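Local coordinates for protein NAD nucleotidase (Haemophilus influenzae, PDB 3ZTV) that degrades NAD to adenosine and nicotinamide riboside in the periplasm, acting as both pyrophosphatase and 5'-nucleotidase, with highest activity on AMP, at residues 24-30 with 41-47; 31-35 with 238-242; 383-389 with 562-567. All coordinates share one frame; numbering follows the deposited sequence.

Contact 1: 24-30 with 41-47; sequences YLEPHET and VDIGGFS
I43 lies over one face of the H28 imidazole: its CG1 stands 4.1 Å from the ring centroid, 19° off the normal, in a CH-pi contact displaced toward the rim. CD1, the end of the same chain, reaches 3.7 Å from H28 NE2. The chi1 of H28, 67°, sets CG between its backbone N and carbonyl carbon and swings the ring back over the neighbouring strand. T30 meets I43 at about a right angle, while T30 and V41 lie side by side, pointing the same way, with their CG2 methyls 3.7 Å apart. H28, T30, V41 and I43 share one face of a two-stranded antiparallel hairpin, strands 28-34 and 37-43, within the calcineurin-like metallophosphoesterase region. H28/I43 and T30/V41 are hydrogen-bonded pairs here, each closed by two backbone bonds. Between them the non-hydrogen-bonded pair E29/D42 turns its carboxylates to the other face, where K299 forms salt bridges to both and probably offsets their like charge. Next to H28, P27 lies against the backbone of I43 and G44, and G45 CA packs 3.7 Å from P27 N, backbone on backbone. G45 is the N-cap of helix 46-59, whose F46 N donates to L25 O at 2.9 Å from above the carbonyl plane. A water in the ring plane of H28 hydrogen-bonds to ND1 and donates to E26 O.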
loop_
_atom_site.group_PDB
_atom_site.type_symbol
_atom_site.label_atom_id
_atom_site.label_comp_id
_atom_site.label_asym_id
_atom_site.label_seq_id
_atom_site.Cartn_x
_atom_site.Cartn_y
_atom_site.Cartn_z
ATOM N N TYR A 24 7.112 28.223 17.274
ATOM C CA TYR A 24 6.483 29.351 17.968
ATOM C C TYR A 24 6.865 29.319 19.444
ATOM O O TYR A 24 6.099 28.842 20.299
ATOM C CB TYR A 24 4.959 29.341 17.805
ATOM C CG TYR A 24 4.501 29.962 16.511
ATOM C CD1 TYR A 24 4.707 29.325 15.293
ATOM C CD2 TYR A 24 3.872 31.204 16.502
ATOM C CE1 TYR A 24 4.294 29.898 14.102
ATOM C CE2 TYR A 24 3.455 31.789 15.317
ATOM C CZ TYR A 24 3.667 31.127 14.121
ATOM O OH TYR A 24 3.245 31.720 12.953
ATOM N N LEU A 25 8.050 29.828 19.752
ATOM C CA LEU A 25 8.500 29.842 21.139
ATOM C C LEU A 25 7.821 30.937 21.956
ATOM O O LEU A 25 7.625 30.789 23.163
ATOM C CB LEU A 25 10.021 30.005 21.219
ATOM C CG LEU A 25 10.833 28.706 21.247
ATOM C CD1 LEU A 25 10.501 27.793 20.076
ATOM C CD2 LEU A 25 12.324 29.006 21.295
ATOM N N GLU A 26 7.461 32.034 21.298
ATOM C CA GLU A 26 6.807 33.154 21.967
ATOM C C GLU A 26 5.309 33.075 21.721
ATOM O O GLU A 26 4.870 32.385 20.809
ATOM C CB GLU A 26 7.348 34.487 21.430
ATOM C CG GLU A 26 8.821 34.751 21.730
ATOM C CD GLU A 26 9.259 36.151 21.324
ATOM O OE1 GLU A 26 8.590 37.129 21.725
ATOM O OE2 GLU A 26 10.272 36.282 20.608
ATOM N N PRO A 27 4.520 33.800 22.529
ATOM C CA PRO A 27 3.079 33.916 22.284
ATOM C C PRO A 27 2.807 34.583 20.935
ATOM O O PRO A 27 3.718 35.194 20.353
ATOM C CB PRO A 27 2.598 34.825 23.429
ATOM C CG PRO A 27 3.630 34.661 24.495
ATOM C CD PRO A 27 4.928 34.535 23.742
ATOM N N HIS A 28 1.583 34.463 20.434
ATOM C CA HIS A 28 1.174 35.210 19.251
ATOM C C HIS A 28 -0.248 35.746 19.437
ATOM O O HIS A 28 -0.985 35.303 20.319
ATOM C CB HIS A 28 1.317 34.370 17.973
ATOM C CG HIS A 28 0.374 33.211 17.898
ATOM N ND1 HIS A 28 0.588 32.027 18.572
ATOM C CD2 HIS A 28 -0.783 33.048 17.213
ATOM C CE1 HIS A 28 -0.401 31.190 18.316
ATOM N NE2 HIS A 28 -1.245 31.783 17.494
ATOM N N GLU A 29 -0.632 36.701 18.603
ATOM C CA GLU A 29 -1.928 37.340 18.752
ATOM C C GLU A 29 -3.045 36.548 18.071
ATOM O O GLU A 29 -2.834 35.925 17.023
ATOM C CB GLU A 29 -1.854 38.752 18.178
ATOM C CG GLU A 29 -3.065 39.618 18.436
ATOM C CD GLU A 29 -2.849 41.033 17.938
ATOM O OE1 GLU A 29 -2.239 41.837 18.671
ATOM O OE2 GLU A 29 -3.268 41.325 16.800
ATOM N N THR A 30 -4.227 36.557 18.682
ATOM C CA THR A 30 -5.421 36.027 18.044
ATOM C C THR A 30 -6.619 36.891 18.453
ATOM O O THR A 30 -6.491 37.768 19.309
ATOM C CB THR A 30 -5.657 34.542 18.414
ATOM O OG1 THR A 30 -6.559 33.946 17.475
ATOM C CG2 THR A 30 -6.240 34.421 19.813
ATOM N N VAL A 41 -6.066 39.317 21.812
ATOM C CA VAL A 41 -5.400 38.740 22.974
ATOM C C VAL A 41 -4.143 38.009 22.513
ATOM O O VAL A 41 -3.988 37.734 21.320
ATOM C CB VAL A 41 -6.321 37.742 23.719
ATOM C CG1 VAL A 41 -7.606 38.433 24.155
ATOM C CG2 VAL A 41 -6.625 36.515 22.850
ATOM N N ASP A 42 -3.242 37.722 23.450
ATOM C CA ASP A 42 -2.081 36.887 23.168
ATOM C C ASP A 42 -2.317 35.473 23.682
ATOM O O ASP A 42 -2.847 35.290 24.787
ATOM C CB ASP A 42 -0.825 37.466 23.817
ATOM C CG ASP A 42 -0.394 38.773 23.179
ATOM O OD1 ASP A 42 -0.515 38.894 21.943
ATOM O OD2 ASP A 42 0.035 39.682 23.917
ATOM N N ILE A 43 -1.928 34.483 22.877
ATOM C CA ILE A 43 -2.027 33.074 23.255
ATOM C C ILE A 43 -0.717 32.344 23.016
ATOM O O ILE A 43 0.119 32.764 22.216
ATOM C CB ILE A 43 -3.136 32.328 22.474
ATOM C CG1 ILE A 43 -3.003 32.550 20.963
ATOM C CG2 ILE A 43 -4.515 32.750 22.957
ATOM C CD1 ILE A 43 -3.852 31.597 20.120
ATOM N N GLY A 44 -0.530 31.254 23.748
ATOM C CA GLY A 44 0.537 30.328 23.446
ATOM C C GLY A 44 1.913 30.698 23.957
ATOM O O GLY A 44 2.062 31.418 24.949
ATOM N N GLY A 45 2.926 30.195 23.258
ATOM C CA GLY A 45 4.305 30.320 23.687
ATOM C C GLY A 45 4.731 29.106 24.493
ATOM O O GLY A 45 3.919 28.503 25.203
ATOM N N PHE A 46 5.999 28.733 24.376
ATOM C CA PHE A 46 6.464 27.515 25.024
ATOM C C PHE A 46 6.630 27.627 26.536
ATOM O O PHE A 46 6.630 26.609 27.221
ATOM C CB PHE A 46 7.733 26.959 24.367
ATOM C CG PHE A 46 7.616 25.505 23.992
ATOM C CD1 PHE A 46 7.866 24.511 24.929
ATOM C CD2 PHE A 46 7.240 25.132 22.709
ATOM C CE1 PHE A 46 7.750 23.178 24.597
ATOM C CE2 PHE A 46 7.119 23.788 22.374
ATOM C CZ PHE A 46 7.381 22.815 23.319
ATOM N N SER A 47 6.770 28.839 27.073
ATOM C CA SER A 47 6.822 28.966 28.525
ATOM C C SER A 47 5.490 28.524 29.132
ATOM O O SER A 47 5.467 27.775 30.117
ATOM C CB SER A 47 7.155 30.394 28.942
ATOM O OG SER A 47 7.208 30.490 30.356
HETATM O O HOH W 1 6.707 31.593 25.685
HETATM O O HOH W 2 2.548 30.999 20.149
#

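Contact 2: 31-35 with 238-242; sequences RINLN and SLKLP
N33 N donates to L239 O across this contact in an almost straight bond, 2.8 Å long with 175° at the hydrogen. It comes from above the carbonyl plane of L239 and not along a lone pair. The return contact is weaker: L239 CA faces N33 O in a CA-H...O approach of 3.5 Å, and the CD2 methyl of L239 also comes 3.5 Å from N33 O. One water spans the same two backbones further along, donating to both R31 O and K240 O, so that the strand and the loop are tied directly at one point and through solvent at another.

Apolar contacts lie beside these polar ones. I32 and L241 run side by side, pointing the same way, with CG2 of I32 3.7 Å from CD2 of L241. CD1 of L34 and CD2 of L239 meet more loosely, at 4.1 Å.

A third kind of contact is made by the aliphatic part of a charged side chain. K240 stretches out beyond CG and lies alongside N33, its CG 3.7 Å from N33 CB; CD and CE continue past the amide carbon. N33 has its CG anti to the backbone N (chi1 -159°), which lays its amide along the lysine chain. K240, the first residue to leave helical angles after helix 234-238, has positive phi (60°) in a Schellman motif.

In the fold, the contact sets the end of strand 28-34 against the turn leading from helix 234-238 to strand 243-244. I32 also packs on V41 of strand 37-43, L34 rests on helix 314-325, and L241 meets W265 and L230 of strand 230-232.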
loop_
_atom_site.group_PDB
_atom_site.type_symbol
_atom_site.label_atom_id
_atom_site.label_comp_id
_atom_site.label_asym_id
_atom_site.label_seq_id
_atom_site.Cartn_x
_atom_site.Cartn_y
_atom_site.Cartn_z
ATOM N N ARG A 31 -7.773 36.649 17.845
ATOM C CA ARG A 31 -8.970 37.404 18.193
ATOM C C ARG A 31 -10.077 36.491 18.697
ATOM O O ARG A 31 -10.326 35.426 18.121
ATOM C CB ARG A 31 -9.450 38.219 16.993
ATOM C CG ARG A 31 -8.422 39.211 16.486
ATOM C CD ARG A 31 -9.016 40.117 15.430
ATOM N NE ARG A 31 -7.989 40.886 14.738
ATOM C CZ ARG A 31 -8.251 41.828 13.839
ATOM N NH1 ARG A 31 -9.507 42.118 13.534
ATOM N NH2 ARG A 31 -7.257 42.480 13.252
ATOM N N ILE A 32 -10.718 36.908 19.785
ATOM C CA ILE A 32 -11.821 36.165 20.374
ATOM C C ILE A 32 -13.019 37.085 20.564
ATOM O O ILE A 32 -12.892 38.313 20.520
ATOM C CB ILE A 32 -11.439 35.579 21.754
ATOM C CG1 ILE A 32 -11.017 36.689 22.720
ATOM C CG2 ILE A 32 -10.334 34.523 21.604
ATOM C CD1 ILE A 32 -10.689 36.197 24.114
ATOM N N ASN A 33 -14.189 36.489 20.758
ATOM C CA ASN A 33 -15.359 37.251 21.158
ATOM C C ASN A 33 -15.568 37.114 22.657
ATOM O O ASN A 33 -16.004 36.065 23.142
ATOM C CB ASN A 33 -16.598 36.805 20.389
ATOM C CG ASN A 33 -17.681 37.869 20.386
ATOM O OD1 ASN A 33 -18.485 37.952 21.311
ATOM N ND2 ASN A 33 -17.693 38.701 19.349
ATOM N N LEU A 34 -15.250 38.183 23.380
ATOM C CA LEU A 34 -15.263 38.179 24.834
ATOM C C LEU A 34 -16.266 39.211 25.329
ATOM O O LEU A 34 -16.187 40.391 24.973
ATOM C CB LEU A 34 -13.866 38.502 25.367
ATOM C CG LEU A 34 -13.620 38.499 26.877
ATOM C CD1 LEU A 34 -13.985 37.147 27.469
ATOM C CD2 LEU A 34 -12.172 38.845 27.181
ATOM N N ASN A 35 -17.213 38.764 26.144
ATOM C CA ASN A 35 -18.290 39.637 26.592
ATOM C C ASN A 35 -18.927 40.397 25.425
ATOM O O ASN A 35 -19.278 41.567 25.559
ATOM C CB ASN A 35 -17.800 40.615 27.667
ATOM C CG ASN A 35 -17.353 39.916 28.941
ATOM O OD1 ASN A 35 -16.611 40.478 29.746
ATOM N ND2 ASN A 35 -17.799 38.678 29.125
ATOM N N SER A 238 -18.034 29.533 22.502
ATOM C CA SER A 238 -18.634 30.783 22.983
ATOM C C SER A 238 -17.702 31.977 22.770
ATOM O O SER A 238 -18.155 33.125 22.709
ATOM C CB SER A 238 -19.028 30.672 24.460
ATOM O OG SER A 238 -17.909 30.807 25.326
ATOM N N LEU A 239 -16.406 31.704 22.657
ATOM C CA LEU A 239 -15.407 32.737 22.406
ATOM C C LEU A 239 -15.148 32.916 20.915
ATOM O O LEU A 239 -14.296 33.715 20.511
ATOM C CB LEU A 239 -14.100 32.384 23.111
ATOM C CG LEU A 239 -14.095 32.350 24.634
ATOM C CD1 LEU A 239 -12.751 31.857 25.146
ATOM C CD2 LEU A 239 -14.417 33.736 25.188
ATOM N N LYS A 240 -15.884 32.171 20.097
ATOM C CA LYS A 240 -15.735 32.235 18.647
ATOM C C LYS A 240 -14.322 31.857 18.180
ATOM O O LYS A 240 -13.822 32.344 17.160
ATOM C CB LYS A 240 -16.189 33.597 18.111
ATOM C CG LYS A 240 -17.658 33.874 18.410
ATOM C CD LYS A 240 -18.218 35.010 17.567
ATOM C CE LYS A 240 -19.664 35.303 17.950
ATOM N NZ LYS A 240 -20.271 36.369 17.105
ATOM N N LEU A 241 -13.687 30.973 18.944
ATOM C CA LEU A 241 -12.479 30.297 18.488
ATOM C C LEU A 241 -12.839 29.331 17.352
ATOM O O LEU A 241 -13.988 28.905 17.240
ATOM C CB LEU A 241 -11.816 29.566 19.656
ATOM C CG LEU A 241 -11.164 30.505 20.678
ATOM C CD1 LEU A 241 -10.951 29.808 22.014
ATOM C CD2 LEU A 241 -9.861 31.107 20.148
ATOM N N PRO A 242 -11.861 28.989 16.500
ATOM C CA PRO A 242 -12.160 28.197 15.299
ATOM C C PRO A 242 -12.263 26.689 15.574
ATOM O O PRO A 242 -11.486 25.859 15.063
ATOM C CB PRO A 242 -10.991 28.530 14.370
ATOM C CG PRO A 242 -9.865 28.816 15.299
ATOM C CD PRO A 242 -10.484 29.516 16.488
HETATM O O HOH W 3 -12.929 35.177 16.859
#

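Contact 3: 383-389 with 562-567; sequences EGSIATR and YTSSNV
The N-terminal end of helix 386-396 is gripped by the loop that leads from strand 558-560 to strand 567-570, a junction in the C-terminal part of this 5'-nucleotidase. R389, on the first turn of the helix, lays its guanidinium flat on the Y562 ring, planes 8° apart and centres 3.9 Å apart. CZ of R389 stands 3.8 Å from the ring centroid, a cation-pi contact over the face, and CD adds a CH-pi contact over the same ring. The N566 side chain covers the rim of the opposite guanidinium face, its amide plane tilted by 39°. At the edge, NH1 of R389 donates to S564 O at 2.9 Å; the acceptor is close to the guanidinium plane, although the donor stands well above the carbonyl plane of S564. A chi1 of -177° points the R389 chain off the helix, beside the carbonyl carbon, and the bend at chi2 carries the guanidinium across the loop. E393, one turn on, holds NE in a salt bridge.

S385 is the N-cap, and its OG accepts a bond from OG1 of T388. Ahead of it, E383 binds the loop through both backbone and side chain. S565 OG donates to E383 O at 2.6 Å, in the carbonyl plane on a lone pair, while S565 N donates to E383 OE1 at 3.0 Å, on the anti side but tilted well out of the carboxylate plane. A water donates to the same OE1 and to V567 O. Between the two polar clusters I386 fills the bend of the loop: its CG2 lies 3.8 Å from Y562 CB, and CD1 packs 3.6 Å from T563 O.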
loop_
_atom_site.group_PDB
_atom_site.type_symbol
_atom_site.label_atom_id
_atom_site.label_comp_id
_atom_site.label_asym_id
_atom_site.label_seq_id
_atom_site.Cartn_x
_atom_site.Cartn_y
_atom_site.Cartn_z
ATOM N N GLU A 383 7.745 47.295 -17.269
ATOM C CA GLU A 383 7.685 45.935 -16.729
ATOM C C GLU A 383 6.739 45.812 -15.533
ATOM O O GLU A 383 6.381 44.702 -15.130
ATOM C CB GLU A 383 9.080 45.454 -16.329
ATOM C CG GLU A 383 10.050 45.315 -17.493
ATOM C CD GLU A 383 9.802 44.071 -18.323
ATOM O OE1 GLU A 383 9.153 43.128 -17.822
ATOM O OE2 GLU A 383 10.263 44.031 -19.486
ATOM N N GLY A 384 6.334 46.941 -14.968
ATOM C CA GLY A 384 5.484 46.926 -13.795
ATOM C C GLY A 384 6.235 46.416 -12.583
ATOM O O GLY A 384 7.398 46.755 -12.368
ATOM N N SER A 385 5.573 45.565 -11.806
ATOM C CA SER A 385 6.107 45.149 -10.518
ATOM C C SER A 385 7.052 43.948 -10.616
ATOM O O SER A 385 6.665 42.812 -10.321
ATOM C CB SER A 385 4.963 44.835 -9.550
ATOM O OG SER A 385 5.454 44.748 -8.225
ATOM N N ILE A 386 8.293 44.198 -11.019
ATOM C CA ILE A 386 9.299 43.145 -11.089
ATOM C C ILE A 386 9.516 42.527 -9.706
ATOM O O ILE A 386 9.780 41.329 -9.582
ATOM C CB ILE A 386 10.644 43.666 -11.660
ATOM C CG1 ILE A 386 10.446 44.195 -13.087
ATOM C CG2 ILE A 386 11.683 42.559 -11.661
ATOM C CD1 ILE A 386 11.700 44.811 -13.702
ATOM N N ALA A 387 9.383 43.343 -8.665
ATOM C CA ALA A 387 9.504 42.843 -7.298
ATOM C C ALA A 387 8.475 41.748 -7.003
ATOM O O ALA A 387 8.773 40.802 -6.276
ATOM C CB ALA A 387 9.405 43.984 -6.285
ATOM N N THR A 388 7.283 41.862 -7.581
ATOM C CA THR A 388 6.266 40.823 -7.411
ATOM C C THR A 388 6.672 39.522 -8.106
ATOM O O THR A 388 6.472 38.431 -7.562
ATOM C CB THR A 388 4.882 41.289 -7.894
ATOM O OG1 THR A 388 4.501 42.462 -7.165
ATOM C CG2 THR A 388 3.844 40.200 -7.664
ATOM N N ARG A 389 7.248 39.626 -9.305
ATOM C CA ARG A 389 7.808 38.448 -9.969
ATOM C C ARG A 389 8.861 37.786 -9.076
ATOM O O ARG A 389 8.888 36.563 -8.937
ATOM C CB ARG A 389 8.383 38.806 -11.349
ATOM C CG ARG A 389 8.923 37.624 -12.148
ATOM C CD ARG A 389 10.422 37.472 -11.979
ATOM N NE ARG A 389 10.953 36.279 -12.639
ATOM C CZ ARG A 389 11.617 36.280 -13.792
ATOM N NH1 ARG A 389 11.834 37.413 -14.447
ATOM N NH2 ARG A 389 12.064 35.138 -14.293
ATOM N N TYR A 562 16.387 40.605 -11.342
ATOM C CA TYR A 562 15.563 40.403 -12.530
ATOM C C TYR A 562 15.336 41.742 -13.218
ATOM O O TYR A 562 15.264 42.777 -12.560
ATOM C CB TYR A 562 14.201 39.812 -12.154
ATOM C CG TYR A 562 14.244 38.399 -11.618
ATOM C CD1 TYR A 562 14.741 37.358 -12.388
ATOM C CD2 TYR A 562 13.762 38.102 -10.350
ATOM C CE1 TYR A 562 14.773 36.062 -11.902
ATOM C CE2 TYR A 562 13.784 36.808 -9.858
ATOM C CZ TYR A 562 14.293 35.793 -10.637
ATOM O OH TYR A 562 14.327 34.500 -10.159
ATOM N N THR A 563 15.213 41.712 -14.542
ATOM C CA THR A 563 14.916 42.917 -15.304
ATOM C C THR A 563 13.573 42.808 -16.024
ATOM O O THR A 563 13.186 43.706 -16.774
ATOM C CB THR A 563 16.014 43.219 -16.335
ATOM O OG1 THR A 563 16.184 42.082 -17.190
ATOM C CG2 THR A 563 17.328 43.531 -15.632
ATOM N N SER A 564 12.868 41.705 -15.796
ATOM C CA SER A 564 11.546 41.526 -16.381
ATOM C C SER A 564 10.592 40.868 -15.387
ATOM O O SER A 564 11.022 40.187 -14.455
ATOM C CB SER A 564 11.632 40.710 -17.670
ATOM O OG SER A 564 12.158 39.425 -17.413
ATOM N N SER A 565 9.297 41.075 -15.597
ATOM C CA SER A 565 8.292 40.670 -14.623
ATOM C C SER A 565 7.442 39.474 -15.054
ATOM O O SER A 565 6.471 39.141 -14.375
ATOM C CB SER A 565 7.358 41.842 -14.356
ATOM O OG SER A 565 6.619 42.138 -15.532
ATOM N N ASN A 566 7.786 38.841 -16.176
ATOM C CA ASN A 566 6.980 37.744 -16.734
ATOM C C ASN A 566 5.584 38.193 -17.187
ATOM O O ASN A 566 4.675 37.374 -17.353
ATOM C CB ASN A 566 6.857 36.559 -15.757
ATOM C CG ASN A 566 8.082 35.654 -15.758
ATOM O OD1 ASN A 566 8.273 34.844 -14.838
ATOM N ND2 ASN A 566 8.916 35.775 -16.788
ATOM N N VAL A 567 5.413 39.497 -17.375
ATOM C CA VAL A 567 4.148 40.047 -17.847
ATOM C C VAL A 567 4.370 41.096 -18.935
ATOM O O VAL A 567 5.161 42.029 -18.756
ATOM C CB VAL A 567 3.336 40.698 -16.703
ATOM C CG1 VAL A 567 2.075 41.334 -17.258
ATOM C CG2 VAL A 567 2.995 39.664 -15.638
HETATM O O HOH W 4 7.802 41.187 -19.312
#

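How the contacts relate
Contacts 1 and 2 share strand 28-34 and lie about 16 Å apart between centres. Contact 1 pairs the open end of the hairpin, and strand 28-34 runs on from there to meet the 238-242 loop; V41 CG1 packs 3.8 Å from I32 CD1 where they meet. Contact 1 reaches toward the metal site: the Y24 side chain is about 9 Å from a zinc ion, and about 4 Å from that of the zinc ligand H22. Contact 2 lies away from the zinc and adenosine sites. Contact 3 is separate, its centre about 37 Å and about 42 Å from those of contacts 1 and 2; its S385 side chain is about 11 Å from the bound adenosine.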